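Local coordinates for protein SSD1 (Saccharomyces cerevisiae S288C, PDB 7AM1) that binds mRNA untranslated regions and represses translation as a non-enzymatic member of the RNase II family, using an alternative RNA recognition site, at residues A[367-379]-A[426-440]. Sequence-based numbering, arbitrary orientation.
Sequences FAISELGWVSEFA and LVNLLPQSFNDELSL
L426 meets W374 with CD1, which lies 4.0 Å from CZ3 of W374, near the plane of the indole and at its edge. N428 brings its amide oxygen to the same edge, OD1 being 3.3 Å from CZ3 of W374. On helix 432-438, N435 stands almost upright to the indole, planes 84° apart, with ND2 3.6 Å from CZ3 of W374. N435 CB packs against V375 CG1 at 3.5 Å, the two side chains crossing at about a right angle. CG2 of V375 sits over one face of the indole, offset toward its rim. W374 NE1 donates to E377 OE2, which lies in the indole plane; the N-H comes from above the carboxylate plane. This bond fixes the rotation of the indole, and M664 N holds E377 OE1 from outside.

S439 follows the helix. With OG anti to its own N (chi1 -179°), its hydroxyl meets S376 N and accepts a nearly straight bond (2.9 Å, 170°). L440 N then bonds S376 O at 2.9 Å. S376 is thus gripped through both backbone polar groups, and its OG donates to I369 O. L440 CB and CD1 each come within 3.8 Å of a methyl, CB of A368 CB and CD1 of A379 CB. Within the RNB domain, this is a beta hairpin, strands 367-370 and 378-384, whose loop contains the type II turn E371-W374; L426, N428 and helix 432-438 with its C-terminal exit cover it.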
loop_
_atom_site.group_PDB
_atom_site.type_symbol
_atom_site.label_atom_id
_atom_site.label_comp_id
_atom_site.label_asym_id
_atom_site.label_seq_id
_atom_site.Cartn_x
_atom_site.Cartn_y
_atom_site.Cartn_z
ATOM N N PHE A 367 -17.674 25.056 -4.947
ATOM C CA PHE A 367 -18.170 23.716 -5.213
ATOM C C PHE A 367 -17.497 22.747 -4.254
ATOM O O PHE A 367 -16.269 22.740 -4.118
ATOM C CB PHE A 367 -17.962 23.299 -6.678
ATOM C CG PHE A 367 -16.559 23.458 -7.189
ATOM C CD1 PHE A 367 -16.107 24.683 -7.639
ATOM C CD2 PHE A 367 -15.703 22.368 -7.253
ATOM C CE1 PHE A 367 -14.819 24.831 -8.121
ATOM C CE2 PHE A 367 -14.412 22.509 -7.737
ATOM C CZ PHE A 367 -13.972 23.745 -8.170
ATOM N N ALA A 368 -18.316 21.965 -3.562
ATOM C CA ALA A 368 -17.814 20.918 -2.690
ATOM C C ALA A 368 -17.472 19.704 -3.539
ATOM O O ALA A 368 -18.170 19.397 -4.508
ATOM C CB ALA A 368 -18.856 20.558 -1.633
ATOM N N ILE A 369 -16.374 19.037 -3.196
ATOM C CA ILE A 369 -15.949 17.820 -3.880
ATOM C C ILE A 369 -16.385 16.617 -3.060
ATOM O O ILE A 369 -16.079 16.522 -1.864
ATOM C CB ILE A 369 -14.427 17.806 -4.113
ATOM C CG1 ILE A 369 -13.993 19.082 -4.843
ATOM C CG2 ILE A 369 -14.011 16.553 -4.870
ATOM C CD1 ILE A 369 -14.441 19.144 -6.295
ATOM N N SER A 370 -17.101 15.699 -3.700
ATOM C CA SER A 370 -17.514 14.455 -3.076
ATOM C C SER A 370 -16.762 13.292 -3.707
ATOM O O SER A 370 -16.431 13.307 -4.896
ATOM C CB SER A 370 -19.024 14.239 -3.214
ATOM O OG SER A 370 -19.392 14.027 -4.565
ATOM N N GLU A 371 -16.492 12.282 -2.891
ATOM C CA GLU A 371 -15.835 11.063 -3.333
ATOM C C GLU A 371 -16.818 9.911 -3.186
ATOM O O GLU A 371 -17.550 9.829 -2.194
ATOM C CB GLU A 371 -14.552 10.831 -2.526
ATOM C CG GLU A 371 -13.495 11.922 -2.774
ATOM C CD GLU A 371 -12.333 11.905 -1.785
ATOM O OE1 GLU A 371 -12.531 12.272 -0.600
ATOM O OE2 GLU A 371 -11.210 11.547 -2.205
ATOM N N LEU A 372 -16.864 9.045 -4.195
ATOM C CA LEU A 372 -17.849 7.971 -4.224
ATOM C C LEU A 372 -17.860 7.179 -2.927
ATOM O O LEU A 372 -16.833 6.644 -2.502
ATOM C CB LEU A 372 -17.561 7.034 -5.398
ATOM C CG LEU A 372 -18.716 6.124 -5.809
ATOM C CD1 LEU A 372 -18.786 5.910 -7.300
ATOM C CD2 LEU A 372 -18.528 4.781 -5.079
ATOM N N GLY A 373 -19.039 7.094 -2.312
ATOM C CA GLY A 373 -19.223 6.338 -1.094
ATOM C C GLY A 373 -18.786 7.047 0.164
ATOM O O GLY A 373 -18.896 6.469 1.253
ATOM N N TRP A 374 -18.308 8.281 0.054
ATOM C CA TRP A 374 -17.739 9.014 1.172
ATOM C C TRP A 374 -18.409 10.380 1.252
ATOM O O TRP A 374 -19.209 10.757 0.392
ATOM C CB TRP A 374 -16.217 9.134 1.005
ATOM C CG TRP A 374 -15.495 9.684 2.189
ATOM C CD1 TRP A 374 -14.684 10.779 2.217
ATOM C CD2 TRP A 374 -15.517 9.164 3.523
ATOM N NE1 TRP A 374 -14.192 10.972 3.486
ATOM C CE2 TRP A 374 -14.692 9.994 4.307
ATOM C CE3 TRP A 374 -16.153 8.075 4.129
ATOM C CZ2 TRP A 374 -14.487 9.772 5.667
ATOM C CZ3 TRP A 374 -15.949 7.855 5.478
ATOM C CH2 TRP A 374 -15.121 8.699 6.233
ATOM N N VAL A 375 -18.088 11.118 2.311
ATOM C CA VAL A 375 -18.641 12.450 2.530
ATOM C C VAL A 375 -17.935 13.461 1.636
ATOM O O VAL A 375 -17.093 13.095 0.808
ATOM C CB VAL A 375 -18.517 12.851 4.013
ATOM C CG1 VAL A 375 -19.250 11.852 4.892
ATOM C CG2 VAL A 375 -17.052 12.948 4.419
ATOM N N SER A 376 -18.305 14.734 1.771
ATOM C CA SER A 376 -17.570 15.846 1.180
ATOM C C SER A 376 -16.887 16.617 2.302
ATOM O O SER A 376 -17.558 17.158 3.188
ATOM C CB SER A 376 -18.496 16.766 0.387
ATOM O OG SER A 376 -17.813 17.938 -0.024
ATOM N N GLU A 377 -15.560 16.653 2.278
ATOM C CA GLU A 377 -14.818 17.374 3.299
ATOM C C GLU A 377 -13.929 18.470 2.731
ATOM O O GLU A 377 -13.240 19.146 3.503
ATOM C CB GLU A 377 -13.980 16.399 4.143
ATOM C CG GLU A 377 -12.931 15.584 3.404
ATOM C CD GLU A 377 -12.283 14.552 4.321
ATOM O OE1 GLU A 377 -11.961 14.917 5.467
ATOM O OE2 GLU A 377 -12.103 13.381 3.913
ATOM N N PHE A 378 -13.949 18.685 1.418
ATOM C CA PHE A 378 -13.092 19.660 0.762
ATOM C C PHE A 378 -13.901 20.388 -0.296
ATOM O O PHE A 378 -14.679 19.767 -1.024
ATOM C CB PHE A 378 -11.885 18.974 0.128
ATOM C CG PHE A 378 -10.912 19.916 -0.511
ATOM C CD1 PHE A 378 -10.030 20.639 0.267
ATOM C CD2 PHE A 378 -10.852 20.050 -1.888
ATOM C CE1 PHE A 378 -9.118 21.491 -0.310
ATOM C CE2 PHE A 378 -9.936 20.896 -2.466
ATOM C CZ PHE A 378 -9.067 21.615 -1.675
ATOM N N ALA A 379 -13.732 21.706 -0.362
ATOM C CA ALA A 379 -14.449 22.536 -1.318
ATOM C C ALA A 379 -13.503 23.599 -1.858
ATOM O O ALA A 379 -12.509 23.957 -1.219
ATOM C CB ALA A 379 -15.687 23.174 -0.678
ATOM N N LEU A 426 -16.475 0.183 3.867
ATOM C CA LEU A 426 -15.725 1.298 4.424
ATOM C C LEU A 426 -16.004 1.367 5.919
ATOM O O LEU A 426 -17.091 1.008 6.382
ATOM C CB LEU A 426 -16.078 2.646 3.760
ATOM C CG LEU A 426 -17.396 3.342 4.102
ATOM C CD1 LEU A 426 -17.296 4.088 5.429
ATOM C CD2 LEU A 426 -17.806 4.311 2.997
ATOM N N VAL A 427 -15.015 1.839 6.669
ATOM C CA VAL A 427 -15.149 2.044 8.106
ATOM C C VAL A 427 -14.811 3.499 8.385
ATOM O O VAL A 427 -13.712 3.959 8.049
ATOM C CB VAL A 427 -14.245 1.100 8.913
ATOM C CG1 VAL A 427 -14.519 1.260 10.397
ATOM C CG2 VAL A 427 -14.458 -0.341 8.478
ATOM N N ASN A 428 -15.751 4.220 8.990
ATOM C CA ASN A 428 -15.569 5.640 9.240
ATOM C C ASN A 428 -14.489 5.878 10.291
ATOM O O ASN A 428 -14.159 5.002 11.093
ATOM C CB ASN A 428 -16.865 6.284 9.736
ATOM C CG ASN A 428 -18.004 6.151 8.759
ATOM O OD1 ASN A 428 -17.807 6.164 7.542
ATOM N ND2 ASN A 428 -19.219 6.035 9.289
ATOM N N LEU A 429 -13.947 7.094 10.295
ATOM C CA LEU A 429 -13.179 7.538 11.451
ATOM C C LEU A 429 -14.115 7.955 12.579
ATOM O O LEU A 429 -13.923 7.567 13.736
ATOM C CB LEU A 429 -12.260 8.698 11.066
ATOM C CG LEU A 429 -11.460 9.340 12.204
ATOM C CD1 LEU A 429 -10.492 8.336 12.807
ATOM C CD2 LEU A 429 -10.722 10.579 11.716
ATOM N N LEU A 430 -15.139 8.720 12.244
ATOM C CA LEU A 430 -16.038 9.360 13.190
ATOM C C LEU A 430 -17.368 8.630 13.251
ATOM O O LEU A 430 -17.659 7.758 12.428
ATOM C CB LEU A 430 -16.257 10.818 12.780
ATOM C CG LEU A 430 -14.988 11.668 12.696
ATOM C CD1 LEU A 430 -15.265 12.985 11.990
ATOM C CD2 LEU A 430 -14.424 11.908 14.086
ATOM N N PRO A 431 -18.209 8.960 14.231
ATOM C CA PRO A 431 -19.567 8.407 14.243
ATOM C C PRO A 431 -20.320 8.800 12.984
ATOM O O PRO A 431 -20.097 9.868 12.408
ATOM C CB PRO A 431 -20.200 9.028 15.494
ATOM C CG PRO A 431 -19.046 9.413 16.361
ATOM C CD PRO A 431 -17.947 9.804 15.410
ATOM N N GLN A 432 -21.231 7.917 12.562
ATOM C CA GLN A 432 -22.037 8.188 11.378
ATOM C C GLN A 432 -22.707 9.551 11.469
ATOM O O GLN A 432 -22.829 10.262 10.465
ATOM C CB GLN A 432 -23.095 7.099 11.202
ATOM C CG GLN A 432 -22.809 6.135 10.070
ATOM C CD GLN A 432 -22.794 6.820 8.721
ATOM O OE1 GLN A 432 -23.376 7.890 8.551
ATOM N NE2 GLN A 432 -22.122 6.210 7.753
ATOM N N SER A 433 -23.131 9.939 12.676
ATOM C CA SER A 433 -23.807 11.218 12.855
ATOM C C SER A 433 -22.922 12.387 12.448
ATOM O O SER A 433 -23.430 13.413 11.981
ATOM C CB SER A 433 -24.248 11.370 14.312
ATOM O OG SER A 433 -23.132 11.323 15.187
ATOM N N PHE A 434 -21.604 12.260 12.616
ATOM C CA PHE A 434 -20.698 13.323 12.194
ATOM C C PHE A 434 -20.611 13.395 10.676
ATOM O O PHE A 434 -20.681 14.481 10.089
ATOM C CB PHE A 434 -19.311 13.106 12.798
ATOM C CG PHE A 434 -19.190 13.562 14.222
ATOM C CD1 PHE A 434 -19.916 12.944 15.227
ATOM C CD2 PHE A 434 -18.340 14.599 14.557
ATOM C CE1 PHE A 434 -19.803 13.359 16.538
ATOM C CE2 PHE A 434 -18.221 15.019 15.866
ATOM C CZ PHE A 434 -18.954 14.399 16.859
ATOM N N ASN A 435 -20.443 12.243 10.021
ATOM C CA ASN A 435 -20.422 12.206 8.564
ATOM C C ASN A 435 -21.662 12.870 7.983
ATOM O O ASN A 435 -21.568 13.757 7.128
ATOM C CB ASN A 435 -20.324 10.757 8.085
ATOM C CG ASN A 435 -18.952 10.160 8.303
ATOM O OD1 ASN A 435 -18.170 10.649 9.113
ATOM N ND2 ASN A 435 -18.656 9.089 7.583
ATOM N N ASP A 436 -22.842 12.451 8.450
ATOM C CA ASP A 436 -24.093 12.949 7.890
ATOM C C ASP A 436 -24.241 14.453 8.093
ATOM O O ASP A 436 -24.645 15.173 7.172
ATOM C CB ASP A 436 -25.272 12.211 8.527
ATOM C CG ASP A 436 -25.326 10.741 8.146
ATOM O OD1 ASP A 436 -24.540 10.304 7.276
ATOM O OD2 ASP A 436 -26.156 10.015 8.734
ATOM N N GLU A 437 -23.925 14.951 9.292
ATOM C CA GLU A 437 -24.216 16.344 9.613
ATOM C C GLU A 437 -23.129 17.302 9.141
ATOM O O GLU A 437 -23.424 18.470 8.861
ATOM C CB GLU A 437 -24.414 16.506 11.123
ATOM C CG GLU A 437 -24.753 17.926 11.558
ATOM N N LEU A 438 -21.881 16.849 9.046
ATOM C CA LEU A 438 -20.776 17.736 8.707
ATOM C C LEU A 438 -20.388 17.698 7.232
ATOM O O LEU A 438 -19.603 18.548 6.798
ATOM C CB LEU A 438 -19.547 17.405 9.563
ATOM C CG LEU A 438 -19.750 17.484 11.079
ATOM C CD1 LEU A 438 -18.403 17.461 11.778
ATOM C CD2 LEU A 438 -20.553 18.712 11.489
ATOM N N SER A 439 -20.883 16.729 6.464
ATOM C CA SER A 439 -20.553 16.658 5.046
ATOM C C SER A 439 -21.007 17.928 4.337
ATOM O O SER A 439 -22.167 18.334 4.448
ATOM C CB SER A 439 -21.209 15.432 4.410
ATOM O OG SER A 439 -20.888 15.327 3.032
ATOM N N LEU A 440 -20.086 18.556 3.609
ATOM C CA LEU A 440 -20.408 19.775 2.878
ATOM C C LEU A 440 -21.503 19.505 1.853
ATOM O O LEU A 440 -21.468 18.502 1.137
ATOM C CB LEU A 440 -19.158 20.306 2.178
ATOM C CG LEU A 440 -17.944 20.548 3.074
ATOM C CD1 LEU A 440 -16.726 20.925 2.247
ATOM C CD2 LEU A 440 -18.258 21.628 4.104
#